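Local coordinates for uncharacterized protein HtdX (Mycobacterium tuberculosis, PDB 4OOB) that hydrates trans-2-enoyl-CoA and, in reverse, dehydrates (3R)-3-hydroxyacyl-CoA over a broad range of chain lengths, with a preference for C8 to C12 substrates, at residues Ser51-Ser54 against Leu55-Gly58; Arg97-Arg101 against Gly102-Asp106; Leu41-Pro44 against Phe45-Thr48; Asn110-Gly114 against Asn115-Trp119; Gly193-Thr196 against Ala197-Leu201. All blocks are in the same frame, centred on the assembly; numbering follows the deposited sequence.

Interaction 1. Residues Ser51-Ser54 against Leu55-Gly58; sequences SVMS and LVTG
T57 N bonds back to M53 O (3.0 Å) and G58 N to S54 O (2.7 Å) in the last turn of helix 43-57, before the chain leaves the helix at G58 with phi 86°. A little earlier the turn tightens: L55 N makes its better bond three residues back, to V52 O at 3.1 Å, coming from well above that carbonyl plane, while its bond to S51 O is weak. Among the side chains, T57 carries the polar contact. With its hydroxyl tucked between the backbone N and the carbonyl carbon (chi1 77°), OG1 lies 2.9 Å from M53 O. That oxygen is thus gripped twice by one residue, the hydroxyl and the amide arriving from opposite faces of its plane. OG1 also bonds to F59 N just past the helix. S54 does something similar one turn back, its OG donating to S51 O. On the apolar flank, M53 and V56 run side by side, M53 CE meeting V56 CG1 at 3.6 Å, and M53 also reaches L107 on strand 102-113. Hydroxyls of S54 and T57 thus give carbonyls of the last two turns an extra donor, while the positive phi of G58 lets the chain turn away.

Interaction 2. Residues Arg97-Arg101 against Gly102-Asp106; sequences REHRR and GLLVD
R97 pairs with L104 a few residues from the turn of the hairpin between strands 86-99 and 102-113: R97 N reaches L104 O at 2.9 Å, and L104 N returns to R97 O at 2.8 Å. The R97 side chain folds back over the neighbouring strand, because its CG sits between the backbone N and the carbonyl carbon (chi1 72°) and the chain bends again at the next torsion. L104 CB then lies over the centre of one guanidinium face. At the rim of that group NH1 makes a salt bridge to D106 OD1 (3.0 Å), which it meets from above the carboxylate plane, the two planes being 76° apart; the NH2 bond to the same oxygen is weak. E98, on the other face, packs CG against L103 CD1 at 3.6 Å, while its OE1 bonds to S132 OG. H99 N bonds to G102 O at 2.7 Å, in line with the carbonyl but bent at the hydrogen; the return bond from G102 N to H99 O is weak. H99 CB lies 4.0 Å from L104 CG. R100 and R101 carry the chain round to G102, whose backbone angles suit only a residue without CB. N95 takes part at the salt bridge, its O bonded to R97 NH1 and its ND2 to D106 OD2, and T124 OG1 bonds to D106 OD1. With so many partners, the buried D106 carboxylate is probably held in its ionised form.

Interaction 3. Residues Leu41-Pro44 against Phe45-Thr48; sequences LTYP and FALT
Y43 and L47 cross at a slant one turn apart, near the N-terminal end of helix 43-57, the central helix that the N-terminal half of the sheet curls around in this double hotdog fold. The Y43 ring is swung along the helix by a first torsion that puts CG opposite the backbone N (169°). Its CE2 comes within 3.9 Å of L47 CB, and its OH, bonded to N23 OD1, lies 4.0 Å from L47 CD1. A46 CB stands farther off, 4.5 Å from CE1 of the Y43 ring. F45 heads a different way: its ring meets that of F49 and packs against M194 on helix 193-199. Beneath these side chains the backbone has started helical bonding, F45 N to T42 O and L47 N to Y43 O, the latter 3.1 Å long and lying in the carbonyl plane. P44 has no N-H to give, which is readily accommodated this near the start of a helix, and its ring lies against W119. Its carbonyl is well used: T48 N donates to P44 O from above the carbonyl plane at 3.1 Å, and T48 OG1, closer to that plane, donates to the same P44 O at 2.8 Å.

Interaction 4. Residues Asn110-Gly114 against Asn115-Trp119; sequences NVSVG and NDVAW
A tight beta hairpin links strands 102-113 and 116-128, turning from V113 through G114 and N115 to D116 in a type II' turn. G114 takes the positive phi (65°) that the first central position of such a turn demands. V113 N bonds to D116 O at 3.1 Å, and the return bond from D116 N to V113 O is weak. Further from the turn, V111 N points almost straight at W119 O (2.9 Å). The V111 carbonyl faces two residues of the other strand, taking A118 N in its plane at 3.0 Å and W119 N more weakly. This is a classic beta bulge, and it shifts the pairing by one residue. From the bulge, the W119 side chain goes to the same face as V111, and V111 CG2 meets the indole at CE3, 3.8 Å away. NE1 of that ring bonds to L41 O, anchoring the indole near the start of helix 43-57. On the other face V117 lies between two polar side chains: its CG1 is 3.7 Å from N110 OD1, which bonds to H120 ND1, and its CG2 is 3.8 Å from S112 OG. A water joins S112 OG to N115 O, donating to the carbonyl at 2.7 Å. A two-residue loop with glycine leading a type II' turn is a common way to close an antiparallel hairpin; the bulge comes two residues back.

Interaction 5. Residues Gly193-Thr196 against Ala197-Leu201; sequences GMFT and AAAVL
F195 and A199 form the close-packed side of this short helix, 193-199. A199 N bonds to F195 O at 2.8 Å, nearly straight and in the carbonyl plane, and A199 CB lies 3.4 Å from the same F195 O. The phenyl group swings down the helix, CG lying opposite the backbone N (chi1 173°), and sets CE2 3.9 Å from A199 CB. One residue on, V200 N bonds to T196 O at 3.1 Å, and both methyls of V200 approach T196 O from the same side of the carbonyl plane, with CG1 at 3.4 Å from T196 O. The three alanines in a row, A197 to A199, present nothing beyond CB to the preceding turn. The other flank is slacker. M194, its chain bent at chi2 and chi3, reaches A197 CB with SD at 4.0 Å. The bond from A198 N to M194 O is also longer, 3.2 Å, and arrives from well above the carbonyl plane. Solvent comes near at G193, which is partly exposed, whereas the residues after it are buried. The helix thus lies deep in the C-terminal hotdog half: I156 and L154 of strand 152-156 back F195, T196, A199 and V200, Y214 of strand 212-218 bonds through its OH to A197 O, helix 158-167 meets M194 and F195, and T42, just ahead of helix 43-57, rests on A198.

Interactions 3 and 5 form the buried heart, their centres about 11 Å apart: one central helix from each hotdog half, with T42 CG2 of the first 3.8 Å from L201 CD1 of the second. Interaction 1 continues the helix of interaction 3 to its exposed end, where aromatic packing gives way to hydroxyl and glycine chemistry. Interactions 2 and 4 are hairpins at the two ends of strand 102-113, their centres about 29 Å apart; beyond their backbone bonds, the first adds a salt bridge, the second a bulge and a bridging water. Interactions 3 and 4 also interlock, T48 CG2 meeting V111 CG2 at 3.5 Å and tying helix to sheet.

Interaction 1. Residues Ser51-Ser54 against Leu55-Gly58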
# COMPACT_ATOMS: atom_id res chain seq x y z
N SER A 51 -8.40 -0.78 -11.68
CA SER A 51 -9.60 0.08 -11.81
C SER A 51 -9.34 1.51 -11.31
O SER A 51 -9.83 2.49 -11.88
CB SER A 51 -10.80 -0.51 -11.05
OG SER A 51 -11.00 -1.87 -11.44
N VAL A 52 -8.54 1.62 -10.26
CA VAL A 52 -8.08 2.92 -9.77
C VAL A 52 -7.32 3.77 -10.81
O VAL A 52 -7.68 4.92 -11.06
CB VAL A 52 -7.21 2.73 -8.52
CG1 VAL A 52 -6.41 3.99 -8.22
CG2 VAL A 52 -8.08 2.35 -7.33
N MET A 53 -6.28 3.20 -11.40
CA MET A 53 -5.52 3.85 -12.48
C MET A 53 -6.25 4.00 -13.85
O MET A 53 -5.78 4.73 -14.72
CB MET A 53 -4.23 3.06 -12.69
CG MET A 53 -3.25 3.15 -11.52
SD MET A 53 -2.70 4.85 -11.34
CE MET A 53 -3.71 5.40 -10.01
N SER A 54 -7.37 3.29 -14.06
CA SER A 54 -8.13 3.52 -15.25
C SER A 54 -8.92 4.81 -15.05
O SER A 54 -9.32 5.48 -15.98
CB SER A 54 -9.03 2.31 -15.56
OG SER A 54 -10.25 2.45 -14.92
N LEU A 55 -9.11 5.20 -13.81
CA LEU A 55 -9.74 6.47 -13.56
C LEU A 55 -8.80 7.62 -13.91
O LEU A 55 -9.23 8.67 -14.39
CB LEU A 55 -10.18 6.57 -12.10
CG LEU A 55 -10.67 7.92 -11.58
CD1 LEU A 55 -11.85 8.49 -12.35
CD2 LEU A 55 -11.05 7.78 -10.11
N VAL A 56 -7.51 7.47 -13.64
CA VAL A 56 -6.65 8.63 -13.88
C VAL A 56 -6.31 8.63 -15.37
O VAL A 56 -6.29 9.70 -16.00
CB VAL A 56 -5.40 8.76 -12.96
CG1 VAL A 56 -5.54 7.94 -11.71
CG2 VAL A 56 -4.10 8.46 -13.70
N THR A 57 -6.12 7.44 -15.93
CA THR A 57 -5.71 7.33 -17.32
C THR A 57 -6.84 7.26 -18.34
O THR A 57 -6.64 7.63 -19.48
CB THR A 57 -4.75 6.13 -17.55
OG1 THR A 57 -5.49 4.90 -17.57
CG2 THR A 57 -3.63 6.13 -16.45
N GLY A 58 -8.01 6.76 -17.96
CA GLY A 58 -9.07 6.45 -18.91
C GLY A 58 -8.97 5.07 -19.55
O GLY A 58 -9.89 4.66 -20.20

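Interaction 2. Residues Arg97-Arg101 against Gly102-Asp106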
# COMPACT_ATOMS: atom_id res chain seq x y z
N ARG A 97 -4.06 18.61 -3.82
CA ARG A 97 -3.41 19.74 -3.18
C ARG A 97 -1.89 19.65 -3.32
O ARG A 97 -1.31 18.58 -3.63
CB ARG A 97 -3.85 19.90 -1.72
CG ARG A 97 -3.35 18.87 -0.71
CD ARG A 97 -4.24 17.67 -0.74
NE ARG A 97 -3.97 16.66 0.27
CZ ARG A 97 -4.27 15.36 0.13
NH1 ARG A 97 -4.85 14.83 -0.96
NH2 ARG A 97 -3.95 14.58 1.10
N GLU A 98 -1.30 20.81 -3.08
CA GLU A 98 0.09 21.06 -3.32
C GLU A 98 0.89 20.56 -2.16
O GLU A 98 0.44 20.55 -1.06
CB GLU A 98 0.34 22.56 -3.52
CG GLU A 98 0.25 23.06 -4.96
CD GLU A 98 0.82 24.46 -5.10
OE1 GLU A 98 0.78 25.21 -4.15
OE2 GLU A 98 1.32 24.83 -6.18
N HIS A 99 2.08 20.11 -2.45
CA HIS A 99 3.02 19.64 -1.46
C HIS A 99 4.37 20.18 -1.99
O HIS A 99 4.46 20.64 -3.11
CB HIS A 99 2.94 18.13 -1.38
CG HIS A 99 3.97 17.49 -0.52
ND1 HIS A 99 3.67 16.91 0.70
CD2 HIS A 99 5.30 17.31 -0.69
CE1 HIS A 99 4.76 16.41 1.24
NE2 HIS A 99 5.77 16.65 0.42
N ARG A 100 5.37 20.21 -1.16
CA ARG A 100 6.68 20.69 -1.51
C ARG A 100 7.33 19.94 -2.73
O ARG A 100 8.15 20.52 -3.49
CB ARG A 100 7.55 20.53 -0.27
CG ARG A 100 8.98 21.05 -0.40
CD ARG A 100 9.72 20.81 0.90
NE ARG A 100 11.14 21.05 0.76
CZ ARG A 100 12.06 20.13 0.47
NH1 ARG A 100 11.75 18.84 0.30
NH2 ARG A 100 13.31 20.54 0.35
N ARG A 101 6.95 18.67 -2.90
CA ARG A 101 7.58 17.77 -3.81
C ARG A 101 6.61 17.32 -4.86
O ARG A 101 6.97 16.52 -5.73
CB ARG A 101 8.21 16.60 -3.03
CG ARG A 101 9.55 17.02 -2.46
CD ARG A 101 10.13 16.12 -1.40
NE ARG A 101 10.05 14.73 -1.75
CZ ARG A 101 9.46 13.78 -1.01
NH1 ARG A 101 8.92 14.05 0.17
NH2 ARG A 101 9.47 12.52 -1.46
N GLY A 102 5.40 17.84 -4.80
CA GLY A 102 4.43 17.64 -5.88
C GLY A 102 2.99 17.85 -5.49
O GLY A 102 2.70 18.63 -4.58
N LEU A 103 2.12 17.11 -6.16
CA LEU A 103 0.69 17.24 -6.05
C LEU A 103 0.15 15.91 -5.49
O LEU A 103 0.36 14.84 -6.05
CB LEU A 103 0.10 17.56 -7.41
CG LEU A 103 -0.53 18.92 -7.80
CD1 LEU A 103 -0.11 20.13 -6.95
CD2 LEU A 103 -0.37 19.22 -9.27
N LEU A 104 -0.55 16.02 -4.36
CA LEU A 104 -1.17 14.90 -3.72
C LEU A 104 -2.59 14.85 -4.25
O LEU A 104 -3.23 15.89 -4.42
CB LEU A 104 -1.22 15.06 -2.17
CG LEU A 104 0.10 15.32 -1.44
CD1 LEU A 104 -0.14 15.91 -0.05
CD2 LEU A 104 0.88 14.01 -1.29
N VAL A 105 -3.06 13.63 -4.43
CA VAL A 105 -4.47 13.37 -4.71
C VAL A 105 -4.93 12.16 -3.92
O VAL A 105 -4.16 11.22 -3.72
CB VAL A 105 -4.69 13.11 -6.20
CG1 VAL A 105 -3.88 11.89 -6.66
CG2 VAL A 105 -6.16 12.91 -6.46
N ASP A 106 -6.18 12.17 -3.51
CA ASP A 106 -6.76 11.05 -2.83
C ASP A 106 -7.56 10.19 -3.79
O ASP A 106 -8.39 10.68 -4.56
CB ASP A 106 -7.68 11.51 -1.72
CG ASP A 106 -6.96 12.12 -0.52
OD1 ASP A 106 -5.71 12.00 -0.31
OD2 ASP A 106 -7.70 12.76 0.23

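Interaction 3. Residues Leu41-Pro44 against Phe45-Thr48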
# COMPACT_ATOMS: atom_id res chain seq x y z
N LEU A 41 -6.21 -8.50 4.61
CA LEU A 41 -6.76 -7.16 4.79
C LEU A 41 -6.36 -6.18 3.71
O LEU A 41 -7.18 -5.42 3.26
CB LEU A 41 -6.35 -6.63 6.18
CG LEU A 41 -6.70 -5.20 6.53
CD1 LEU A 41 -8.20 -4.96 6.60
CD2 LEU A 41 -6.01 -4.80 7.84
N THR A 42 -5.08 -6.21 3.29
CA THR A 42 -4.55 -5.28 2.26
C THR A 42 -4.76 -5.73 0.78
O THR A 42 -4.43 -4.99 -0.14
CB THR A 42 -3.01 -5.07 2.49
OG1 THR A 42 -2.33 -6.34 2.55
CG2 THR A 42 -2.78 -4.31 3.76
N TYR A 43 -5.28 -6.95 0.56
CA TYR A 43 -5.29 -7.52 -0.77
C TYR A 43 -6.18 -6.74 -1.77
O TYR A 43 -5.85 -6.67 -2.95
CB TYR A 43 -5.67 -9.02 -0.75
CG TYR A 43 -5.94 -9.54 -2.14
CD1 TYR A 43 -4.89 -9.85 -2.96
CD2 TYR A 43 -7.23 -9.65 -2.65
CE1 TYR A 43 -5.10 -10.26 -4.25
CE2 TYR A 43 -7.45 -10.07 -3.94
CZ TYR A 43 -6.37 -10.35 -4.74
OH TYR A 43 -6.49 -10.77 -6.05
N PRO A 44 -7.30 -6.16 -1.28
CA PRO A 44 -8.16 -5.46 -2.22
C PRO A 44 -7.51 -4.20 -2.78
O PRO A 44 -8.00 -3.67 -3.77
CB PRO A 44 -9.41 -5.12 -1.39
CG PRO A 44 -9.43 -6.17 -0.35
CD PRO A 44 -7.99 -6.43 -0.01
N PHE A 45 -6.39 -3.77 -2.19
CA PHE A 45 -5.59 -2.78 -2.87
C PHE A 45 -5.13 -3.32 -4.22
O PHE A 45 -5.28 -2.65 -5.25
CB PHE A 45 -4.37 -2.30 -2.04
CG PHE A 45 -3.55 -1.26 -2.76
CD1 PHE A 45 -3.74 0.11 -2.52
CD2 PHE A 45 -2.58 -1.62 -3.66
CE1 PHE A 45 -2.98 1.07 -3.18
CE2 PHE A 45 -1.83 -0.66 -4.35
CZ PHE A 45 -2.00 0.69 -4.09
N ALA A 46 -4.53 -4.50 -4.24
CA ALA A 46 -4.07 -5.05 -5.54
C ALA A 46 -5.24 -5.31 -6.49
O ALA A 46 -5.22 -4.97 -7.67
CB ALA A 46 -3.25 -6.30 -5.34
N LEU A 47 -6.30 -5.87 -5.95
CA LEU A 47 -7.42 -6.24 -6.78
C LEU A 47 -8.04 -5.05 -7.53
O LEU A 47 -8.48 -5.19 -8.69
CB LEU A 47 -8.48 -6.87 -5.87
CG LEU A 47 -9.80 -7.38 -6.48
CD1 LEU A 47 -9.58 -8.63 -7.33
CD2 LEU A 47 -10.78 -7.64 -5.35
N THR A 48 -8.16 -3.92 -6.84
CA THR A 48 -8.84 -2.73 -7.36
C THR A 48 -7.92 -1.81 -8.12
O THR A 48 -8.39 -0.95 -8.84
CB THR A 48 -9.58 -1.93 -6.25
OG1 THR A 48 -8.66 -1.43 -5.28
CG2 THR A 48 -10.65 -2.78 -5.52

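Interaction 4. Residues Asn110-Gly114 against Asn115-Trp119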
# COMPACT_ATOMS: atom_id res chain seq x y z
N ASN A 110 -14.40 2.05 -2.81
CA ASN A 110 -15.47 1.32 -2.13
C ASN A 110 -15.64 -0.04 -2.82
O ASN A 110 -16.00 -0.12 -4.01
CB ASN A 110 -16.80 2.10 -2.19
CG ASN A 110 -16.86 3.23 -1.15
OD1 ASN A 110 -17.22 3.00 -0.01
ND2 ASN A 110 -16.47 4.46 -1.54
N VAL A 111 -15.39 -1.09 -2.03
CA VAL A 111 -15.51 -2.47 -2.47
C VAL A 111 -16.72 -3.13 -1.79
O VAL A 111 -16.77 -3.27 -0.56
CB VAL A 111 -14.22 -3.24 -2.16
CG1 VAL A 111 -14.37 -4.75 -2.41
CG2 VAL A 111 -13.06 -2.68 -2.96
N SER A 112 -17.70 -3.52 -2.60
CA SER A 112 -18.96 -4.06 -2.08
C SER A 112 -19.12 -5.53 -2.38
O SER A 112 -18.63 -6.04 -3.40
CB SER A 112 -20.13 -3.34 -2.71
OG SER A 112 -20.13 -2.01 -2.23
N VAL A 113 -19.81 -6.18 -1.45
CA VAL A 113 -20.37 -7.52 -1.60
C VAL A 113 -21.87 -7.41 -1.30
O VAL A 113 -22.28 -6.93 -0.22
CB VAL A 113 -19.72 -8.51 -0.63
CG1 VAL A 113 -20.41 -9.88 -0.72
CG2 VAL A 113 -18.23 -8.63 -0.94
N GLY A 114 -22.67 -7.82 -2.28
CA GLY A 114 -24.08 -7.47 -2.32
C GLY A 114 -24.20 -5.97 -2.49
O GLY A 114 -23.44 -5.37 -3.25
N ASN A 115 -25.11 -5.36 -1.78
CA ASN A 115 -25.16 -3.91 -1.81
C ASN A 115 -24.51 -3.25 -0.61
O ASN A 115 -24.55 -2.03 -0.49
CB ASN A 115 -26.58 -3.40 -2.01
CG ASN A 115 -26.76 -2.75 -3.37
OD1 ASN A 115 -26.28 -1.63 -3.63
ND2 ASN A 115 -27.41 -3.47 -4.26
N ASP A 116 -23.89 -4.04 0.24
CA ASP A 116 -23.16 -3.49 1.36
C ASP A 116 -21.67 -3.26 1.08
O ASP A 116 -21.06 -3.98 0.27
CB ASP A 116 -23.31 -4.41 2.55
CG ASP A 116 -24.76 -4.60 2.95
OD1 ASP A 116 -25.64 -3.70 2.75
OD2 ASP A 116 -25.02 -5.68 3.50
N VAL A 117 -21.09 -2.26 1.74
CA VAL A 117 -19.66 -1.96 1.65
C VAL A 117 -18.88 -2.80 2.67
O VAL A 117 -19.01 -2.61 3.88
CB VAL A 117 -19.33 -0.45 1.82
CG1 VAL A 117 -17.84 -0.21 1.73
CG2 VAL A 117 -20.01 0.37 0.74
N ALA A 118 -18.03 -3.68 2.18
CA ALA A 118 -17.22 -4.51 3.03
C ALA A 118 -15.90 -3.86 3.34
O ALA A 118 -15.37 -4.07 4.41
CB ALA A 118 -16.99 -5.85 2.39
N TRP A 119 -15.40 -3.04 2.43
CA TRP A 119 -14.00 -2.59 2.50
C TRP A 119 -13.86 -1.25 1.78
O TRP A 119 -14.30 -1.08 0.64
CB TRP A 119 -13.12 -3.70 1.88
CG TRP A 119 -11.57 -3.62 1.97
CD1 TRP A 119 -10.75 -4.32 2.84
CD2 TRP A 119 -10.69 -2.87 1.13
NE1 TRP A 119 -9.41 -4.06 2.57
CE2 TRP A 119 -9.34 -3.18 1.53
CE3 TRP A 119 -10.90 -2.00 0.07
CZ2 TRP A 119 -8.24 -2.61 0.93
CZ3 TRP A 119 -9.82 -1.44 -0.54
CH2 TRP A 119 -8.48 -1.74 -0.11
O HOH W 1 -22.39 -1.10 -1.85

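Interaction 5. Residues Gly193-Thr196 against Ala197-Leu201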
# COMPACT_ATOMS: atom_id res chain seq x y z
N GLY A 193 5.08 0.82 -1.63
CA GLY A 193 4.58 1.08 -0.30
C GLY A 193 3.69 -0.03 0.16
O GLY A 193 3.79 -0.45 1.32
N MET A 194 2.84 -0.57 -0.73
CA MET A 194 1.87 -1.55 -0.27
C MET A 194 2.50 -2.95 -0.14
O MET A 194 1.87 -3.84 0.41
CB MET A 194 0.62 -1.57 -1.19
CG MET A 194 -0.20 -0.30 -1.10
SD MET A 194 -0.83 -0.01 0.56
CE MET A 194 -1.93 -1.42 0.71
N PHE A 195 3.70 -3.18 -0.68
CA PHE A 195 4.40 -4.42 -0.33
C PHE A 195 4.66 -4.42 1.15
O PHE A 195 4.33 -5.36 1.86
CB PHE A 195 5.74 -4.61 -1.03
CG PHE A 195 6.48 -5.81 -0.49
CD1 PHE A 195 6.13 -7.10 -0.89
CD2 PHE A 195 7.43 -5.66 0.52
CE1 PHE A 195 6.77 -8.25 -0.33
CE2 PHE A 195 8.07 -6.79 1.08
CZ PHE A 195 7.75 -8.08 0.63
N THR A 196 5.27 -3.35 1.60
CA THR A 196 5.71 -3.23 2.97
C THR A 196 4.47 -3.15 3.88
O THR A 196 4.46 -3.75 4.95
CB THR A 196 6.72 -2.06 3.04
OG1 THR A 196 7.93 -2.48 3.69
CG2 THR A 196 6.23 -0.93 3.70
N ALA A 197 3.39 -2.49 3.43
CA ALA A 197 2.21 -2.38 4.29
C ALA A 197 1.61 -3.74 4.51
O ALA A 197 1.03 -3.97 5.56
CB ALA A 197 1.17 -1.47 3.72
N ALA A 198 1.73 -4.62 3.51
CA ALA A 198 1.21 -5.94 3.66
C ALA A 198 2.18 -6.75 4.50
O ALA A 198 1.76 -7.35 5.48
CB ALA A 198 1.00 -6.59 2.32
N ALA A 199 3.48 -6.73 4.15
CA ALA A 199 4.50 -7.60 4.82
C ALA A 199 4.55 -7.45 6.36
O ALA A 199 4.74 -8.41 7.08
CB ALA A 199 5.85 -7.33 4.22
N VAL A 200 4.31 -6.23 6.87
CA VAL A 200 4.34 -5.98 8.34
C VAL A 200 3.20 -6.65 9.15
O VAL A 200 3.26 -6.73 10.38
CB VAL A 200 4.37 -4.47 8.67
CG1 VAL A 200 5.64 -3.84 8.13
CG2 VAL A 200 3.12 -3.76 8.21
N LEU A 201 2.19 -7.18 8.44
CA LEU A 201 1.02 -7.75 9.09
C LEU A 201 1.23 -9.23 9.42
O LEU A 201 0.41 -9.82 10.04
CB LEU A 201 -0.23 -7.55 8.21
CG LEU A 201 -0.59 -6.11 7.81
CD1 LEU A 201 -1.89 -6.03 7.02
CD2 LEU A 201 -0.70 -5.23 9.07